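Local coordinates for tRNA nucleotidyl transferase-related protein (Thermotoga maritima, PDB 3H38), which adds the CCA end to tRNA as a class II nucleotidyltransferase, this chain being the C-terminal part of a longer protein and holding its Poly A polymerase head domain, at residues Ser8-Leu11 against Val12-Asp16; Phe43-Asp46 against Leu47-Ile51; Gly154-Asp157 against Leu158-Val162. One frame throughout, in Å; residues are numbered along the deposited sequence.

Interaction 1. Residues Ser8-Leu11 against Val12-Asp16; sequences SKLL and VERVD
Leu10 lays its CD2 methyl over one face of the Arg14 guanidinium, 3.3 Å from Arg14 NH1, one helical turn further on. In the leucine, chi1 (-154°) swings CG away from the backbone N and chi2 (-124°) also helps bring CD2 to the arginine, whose chain bends twice, at chi2 and chi3, to fold back across it. Arg14 CG lies on the same methyl, 3.6 Å from Leu10 CD2. One position along, Leu11 and Val15 run side by side and point the same way, with Leu11 CD2 3.9 Å from Val15 CG2. Backbone bonds hold both pairs in step: Arg14 N reaches Leu10 O at 3.0 Å, and Val15 N reaches Leu11 O at 2.8 Å. Glu13 N likewise binds Lys9 O at 2.9 Å.

Further out, Arg14 NH1 donates to Leu47 O, a carbonyl in the last turn of helix 42-49, so one nitrogen is bonded to a carbonyl while Leu10 lies over a face. Leu10, Leu11 and Val15 all rest on Leu47, Val15 also meets Phe23, and Asp6 OD2 accepts the Ser8 N-H at the start of the helix. The result is a short surface helix, apolar on the side facing helix 42-49, that ends at Val15 and is joined through the N-cap Asp16 to helix 17-32.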
# COMPACT_ATOMS: atom_id res chain seq x y z
N SER A 8 -16.75 29.50 2.20
CA SER A 8 -17.12 29.85 0.83
C SER A 8 -16.01 30.49 0.04
O SER A 8 -15.80 30.13 -1.11
CB SER A 8 -18.35 30.78 0.82
OG SER A 8 -19.50 29.98 0.90
N LYS A 9 -15.33 31.45 0.63
CA LYS A 9 -14.24 32.12 -0.02
C LYS A 9 -13.14 31.16 -0.33
O LYS A 9 -12.67 31.12 -1.43
CB LYS A 9 -13.71 33.22 0.85
CG LYS A 9 -14.49 34.46 0.82
CD LYS A 9 -13.96 35.43 1.82
CE LYS A 9 -14.36 35.05 3.22
NZ LYS A 9 -14.83 36.17 4.07
N LEU A 10 -12.79 30.33 0.63
CA LEU A 10 -11.75 29.36 0.49
C LEU A 10 -12.05 28.39 -0.64
O LEU A 10 -11.18 28.04 -1.36
CB LEU A 10 -11.59 28.63 1.80
CG LEU A 10 -10.32 27.95 2.27
CD1 LEU A 10 -10.49 26.54 2.60
CD2 LEU A 10 -9.15 28.17 1.39
N LEU A 11 -13.29 27.99 -0.81
CA LEU A 11 -13.65 27.07 -1.89
C LEU A 11 -13.46 27.73 -3.25
O LEU A 11 -12.91 27.12 -4.17
CB LEU A 11 -15.11 26.62 -1.76
CG LEU A 11 -15.53 25.56 -0.73
CD1 LEU A 11 -17.01 25.66 -0.49
CD2 LEU A 11 -15.16 24.13 -1.17
N VAL A 12 -13.95 28.96 -3.39
CA VAL A 12 -13.86 29.63 -4.68
C VAL A 12 -12.40 29.90 -5.01
O VAL A 12 -11.98 29.80 -6.17
CB VAL A 12 -14.75 30.93 -4.78
CG1 VAL A 12 -15.94 30.83 -3.84
CG2 VAL A 12 -13.94 32.17 -4.49
N GLU A 13 -11.61 30.19 -3.98
CA GLU A 13 -10.18 30.35 -4.18
C GLU A 13 -9.54 29.04 -4.64
O GLU A 13 -8.92 28.99 -5.70
CB GLU A 13 -9.49 30.87 -2.91
CG GLU A 13 -8.09 31.36 -3.23
CD GLU A 13 -7.08 31.18 -2.09
OE1 GLU A 13 -7.43 31.43 -0.91
OE2 GLU A 13 -5.92 30.82 -2.39
N ARG A 14 -9.68 27.97 -3.90
CA ARG A 14 -8.95 26.76 -4.19
C ARG A 14 -9.51 25.78 -5.19
O ARG A 14 -8.78 25.04 -5.75
CB ARG A 14 -8.68 26.05 -2.89
CG ARG A 14 -8.19 26.96 -1.83
CD ARG A 14 -7.14 26.29 -1.07
NE ARG A 14 -6.10 27.20 -0.63
CZ ARG A 14 -5.70 27.31 0.61
NH1 ARG A 14 -6.23 26.55 1.55
NH2 ARG A 14 -4.75 28.16 0.93
N VAL A 15 -10.80 25.77 -5.40
CA VAL A 15 -11.41 24.72 -6.23
C VAL A 15 -11.66 25.17 -7.68
O VAL A 15 -12.08 26.31 -7.93
CB VAL A 15 -12.71 24.16 -5.57
CG1 VAL A 15 -13.14 22.81 -6.19
CG2 VAL A 15 -12.52 24.02 -4.05
N ASP A 16 -11.37 24.29 -8.63
CA ASP A 16 -11.66 24.56 -10.03
C ASP A 16 -13.13 24.98 -10.15
O ASP A 16 -14.01 24.35 -9.58
CB ASP A 16 -11.40 23.32 -10.90
CG ASP A 16 -11.53 23.60 -12.40
OD1 ASP A 16 -11.03 24.66 -12.86
OD2 ASP A 16 -12.11 22.76 -13.12

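Interaction 2. Residues Phe43-Asp46 against Leu47-Ile51; sequences FVRD and LLLGI
Asp46 O takes the N-H of Ile51 in an almost straight bond, 2.7 Å long with an angle of 177° at the hydrogen. The side chain of the same aspartate is gripped by its neighbour Arg45: NE and NH2 meet the single atom Asp46 OD1 side-on, each at 3.0 Å. Both nitrogens arrive from one face of the carboxylate. Asp46 OD2 has its main partner in Asn53 ND2, so the acid is held from both oxygens and in turn helps fix the guanidinium, whose NH1 donates to Asn134 OD1. Arg45 and Asn134 both bind ATP in a nucleotide complex of this protein, and Phe43-Asp46 is the Phe-Val-Arg-Asp that follows a Gly-Gly pair at the start of the nucleotidyltransferase head. The helix stops in a Schellman motif, made up of the Ile51 N to Asp46 O bond, the inner bond from Gly50 N to Leu47 O at 3.0 Å, and the positive phi of Gly50 (68°).

Ile51 crosses back over Asp46, CB to CB 4.1 Å. Leu49 CD1 comes obliquely against the aliphatic part of Arg45, 4.1 Å from its CG, which stands anti to the backbone N (chi1 -175°) ahead of the bend at chi3. Val44 faces Met136 and Ile138, and the Phe43 ring meets Phe23 edge-to-face.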
# COMPACT_ATOMS: atom_id res chain seq x y z
N PHE A 43 -11.43 15.12 0.95
CA PHE A 43 -11.59 16.33 0.16
C PHE A 43 -11.66 17.60 1.02
O PHE A 43 -11.15 18.65 0.65
CB PHE A 43 -12.82 16.27 -0.73
CG PHE A 43 -13.10 17.58 -1.39
CD1 PHE A 43 -12.55 17.87 -2.63
CD2 PHE A 43 -13.86 18.55 -0.74
CE1 PHE A 43 -12.78 19.10 -3.26
CE2 PHE A 43 -14.09 19.79 -1.34
CZ PHE A 43 -13.55 20.07 -2.61
N VAL A 44 -12.34 17.52 2.16
CA VAL A 44 -12.47 18.69 3.00
C VAL A 44 -11.17 18.96 3.80
O VAL A 44 -10.74 20.11 3.94
CB VAL A 44 -13.68 18.54 3.94
CG1 VAL A 44 -13.70 19.66 4.99
CG2 VAL A 44 -14.96 18.53 3.13
N ARG A 45 -10.59 17.89 4.34
CA ARG A 45 -9.26 17.93 4.93
C ARG A 45 -8.28 18.60 3.96
O ARG A 45 -7.61 19.59 4.30
CB ARG A 45 -8.81 16.49 5.18
CG ARG A 45 -7.48 16.32 5.92
CD ARG A 45 -7.01 14.86 5.74
NE ARG A 45 -6.84 14.53 4.32
CZ ARG A 45 -7.14 13.36 3.77
NH1 ARG A 45 -7.63 12.35 4.51
NH2 ARG A 45 -6.96 13.19 2.46
N ASP A 46 -8.23 18.06 2.74
CA ASP A 46 -7.31 18.51 1.71
C ASP A 46 -7.54 19.98 1.36
O ASP A 46 -6.59 20.76 1.29
CB ASP A 46 -7.38 17.59 0.50
CG ASP A 46 -6.86 16.16 0.82
OD1 ASP A 46 -6.09 16.01 1.80
OD2 ASP A 46 -7.22 15.18 0.12
N LEU A 47 -8.80 20.38 1.20
CA LEU A 47 -9.12 21.79 0.95
C LEU A 47 -8.48 22.69 2.00
O LEU A 47 -7.79 23.67 1.67
CB LEU A 47 -10.64 22.04 0.88
CG LEU A 47 -11.08 23.51 0.71
CD1 LEU A 47 -10.70 24.03 -0.66
CD2 LEU A 47 -12.57 23.68 0.93
N LEU A 48 -8.69 22.35 3.27
CA LEU A 48 -8.22 23.21 4.36
C LEU A 48 -6.67 23.20 4.46
O LEU A 48 -6.07 24.22 4.81
CB LEU A 48 -8.86 22.79 5.68
CG LEU A 48 -10.39 22.98 5.78
CD1 LEU A 48 -10.95 22.35 7.03
CD2 LEU A 48 -10.79 24.47 5.75
N LEU A 49 -6.05 22.07 4.14
CA LEU A 49 -4.57 21.99 4.08
C LEU A 49 -4.03 22.62 2.80
O LEU A 49 -2.82 22.79 2.67
CB LEU A 49 -4.07 20.54 4.17
CG LEU A 49 -4.22 19.94 5.58
CD1 LEU A 49 -3.98 18.44 5.58
CD2 LEU A 49 -3.31 20.68 6.59
N GLY A 50 -4.92 22.97 1.89
CA GLY A 50 -4.52 23.51 0.60
C GLY A 50 -3.83 22.44 -0.23
O GLY A 50 -2.81 22.71 -0.88
N ILE A 51 -4.38 21.23 -0.21
CA ILE A 51 -3.83 20.11 -0.95
C ILE A 51 -4.79 19.67 -2.05
O ILE A 51 -5.91 19.26 -1.77
CB ILE A 51 -3.58 18.90 -0.03
CG1 ILE A 51 -2.44 19.20 0.93
CG2 ILE A 51 -3.30 17.62 -0.85
CD1 ILE A 51 -2.11 18.03 1.87

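Interaction 3. Residues Gly154-Asp157 against Leu158-Val162; sequences GYRD and LKEGV
Leu158 opens the second segment by giving its N-H to Gly154 O at 3.0 Å, a regular helical bond, with Leu158 CG packed against the same Gly154 O, 3.2 Å away. Lys159 follows with an extended chain that runs alongside the Tyr155 ring in the same direction. Lys159 NZ donates to Tyr155 OH at 3.0 Å; the ring, which also makes a cation-pi contact with Arg5, lies along the lysine because Tyr155 CG is trans to its own backbone N (chi1 -175°). Glu160 crosses Arg156 obliquely, CD to CD 3.7 Å. Their charged atoms do not meet; Arg156 NE turns instead to Asp157 OD2 at 3.2 Å. Gly161, with a positive phi of 60°, ends the helix in a Schellman motif, its N bonding Leu158 O at 3.0 Å. Val162 completes it, its N donating to Asp157 O at 2.8 Å, while its CG1 methyl sits 3.6 Å from Asp157 CG. The carboxylate beside that methyl is anchored by Thr132 OG1 at OD1 and by a salt bridge from OD2 to Arg164. Leu158 packs on Arg45 and Leu48 of helix 42-49, and Tyr155 on Leu48; beyond Gly161, whose backbone is bonded to Arg191, strand 162-163 runs parallel to strand 191-192.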
# COMPACT_ATOMS: atom_id res chain seq x y z
N GLY A 154 -11.82 19.23 14.29
CA GLY A 154 -11.00 18.93 13.13
C GLY A 154 -10.25 20.08 12.52
O GLY A 154 -9.11 19.90 12.11
N TYR A 155 -10.87 21.26 12.44
CA TYR A 155 -10.22 22.47 11.88
C TYR A 155 -8.99 22.81 12.71
O TYR A 155 -7.89 22.98 12.18
CB TYR A 155 -11.17 23.66 11.93
CG TYR A 155 -10.68 24.95 11.29
CD1 TYR A 155 -10.90 25.21 9.93
CD2 TYR A 155 -10.04 25.94 12.05
CE1 TYR A 155 -10.48 26.41 9.33
CE2 TYR A 155 -9.61 27.14 11.47
CZ TYR A 155 -9.83 27.38 10.10
OH TYR A 155 -9.40 28.58 9.52
N ARG A 156 -9.24 22.94 14.01
CA ARG A 156 -8.25 23.16 15.05
C ARG A 156 -7.16 22.08 15.03
O ARG A 156 -6.00 22.39 15.23
CB ARG A 156 -8.96 23.17 16.41
CG ARG A 156 -8.10 23.61 17.60
CD ARG A 156 -7.50 22.41 18.36
NE ARG A 156 -8.51 21.41 18.70
CZ ARG A 156 -9.07 21.28 19.90
NH1 ARG A 156 -9.98 20.33 20.10
NH2 ARG A 156 -8.73 22.08 20.91
N ASP A 157 -7.54 20.82 14.82
CA ASP A 157 -6.58 19.71 14.89
C ASP A 157 -5.65 19.72 13.68
O ASP A 157 -4.54 19.21 13.75
CB ASP A 157 -7.27 18.35 15.04
CG ASP A 157 -7.70 18.06 16.47
OD1 ASP A 157 -8.55 17.15 16.71
OD2 ASP A 157 -7.20 18.78 17.36
N LEU A 158 -6.13 20.25 12.56
CA LEU A 158 -5.27 20.53 11.40
C LEU A 158 -4.20 21.57 11.74
O LEU A 158 -3.01 21.35 11.48
CB LEU A 158 -6.10 21.01 10.19
CG LEU A 158 -7.13 20.04 9.58
CD1 LEU A 158 -7.95 20.74 8.54
CD2 LEU A 158 -6.45 18.86 8.94
N LYS A 159 -4.62 22.69 12.31
CA LYS A 159 -3.72 23.80 12.64
C LYS A 159 -2.71 23.43 13.73
O LYS A 159 -1.73 24.15 13.96
CB LYS A 159 -4.52 25.08 13.01
CG LYS A 159 -4.86 25.96 11.79
CD LYS A 159 -5.74 27.18 12.11
CE LYS A 159 -5.94 28.04 10.84
NZ LYS A 159 -6.86 29.21 11.02
N GLU A 160 -2.95 22.29 14.38
CA GLU A 160 -2.06 21.81 15.44
C GLU A 160 -1.36 20.52 15.05
O GLU A 160 -0.62 19.93 15.87
CB GLU A 160 -2.84 21.62 16.74
CG GLU A 160 -3.64 22.84 17.09
CD GLU A 160 -3.89 22.97 18.58
OE1 GLU A 160 -4.18 24.11 19.02
OE2 GLU A 160 -3.80 21.95 19.29
N GLY A 161 -1.60 20.08 13.81
CA GLY A 161 -0.94 18.90 13.27
C GLY A 161 -1.23 17.64 14.05
O GLY A 161 -0.30 16.85 14.32
N VAL A 162 -2.51 17.43 14.39
CA VAL A 162 -2.92 16.39 15.34
C VAL A 162 -3.79 15.29 14.75
O VAL A 162 -4.72 15.55 13.98
CB VAL A 162 -3.61 17.01 16.59
CG1 VAL A 162 -4.70 16.10 17.12
CG2 VAL A 162 -2.59 17.30 17.67

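How the interactions relate
The three contacts come in series along the chain, and each spans a short helix or its last turns and the residues that leave it. Interactions 1 and 2 have centres about 11 Å apart, and interactions 2 and 3 about 12 Å; interactions 1 and 3, about 20 Å between centres, do not touch. Helix 42-49 therefore lies between the other two. On one side Leu47 CD2 meets Leu11 CD2 at 3.4 Å; toward helix 154-159, Leu48 CB meets Leu158 CD1 at 3.6 Å. Interactions 2 and 3 share the Poly A polymerase head domain. Both finish in Schellman motifs, whereas interaction 1 runs into a new helix. The nucleotide-binding Arg45 is thus seated on a helix flanked by two others.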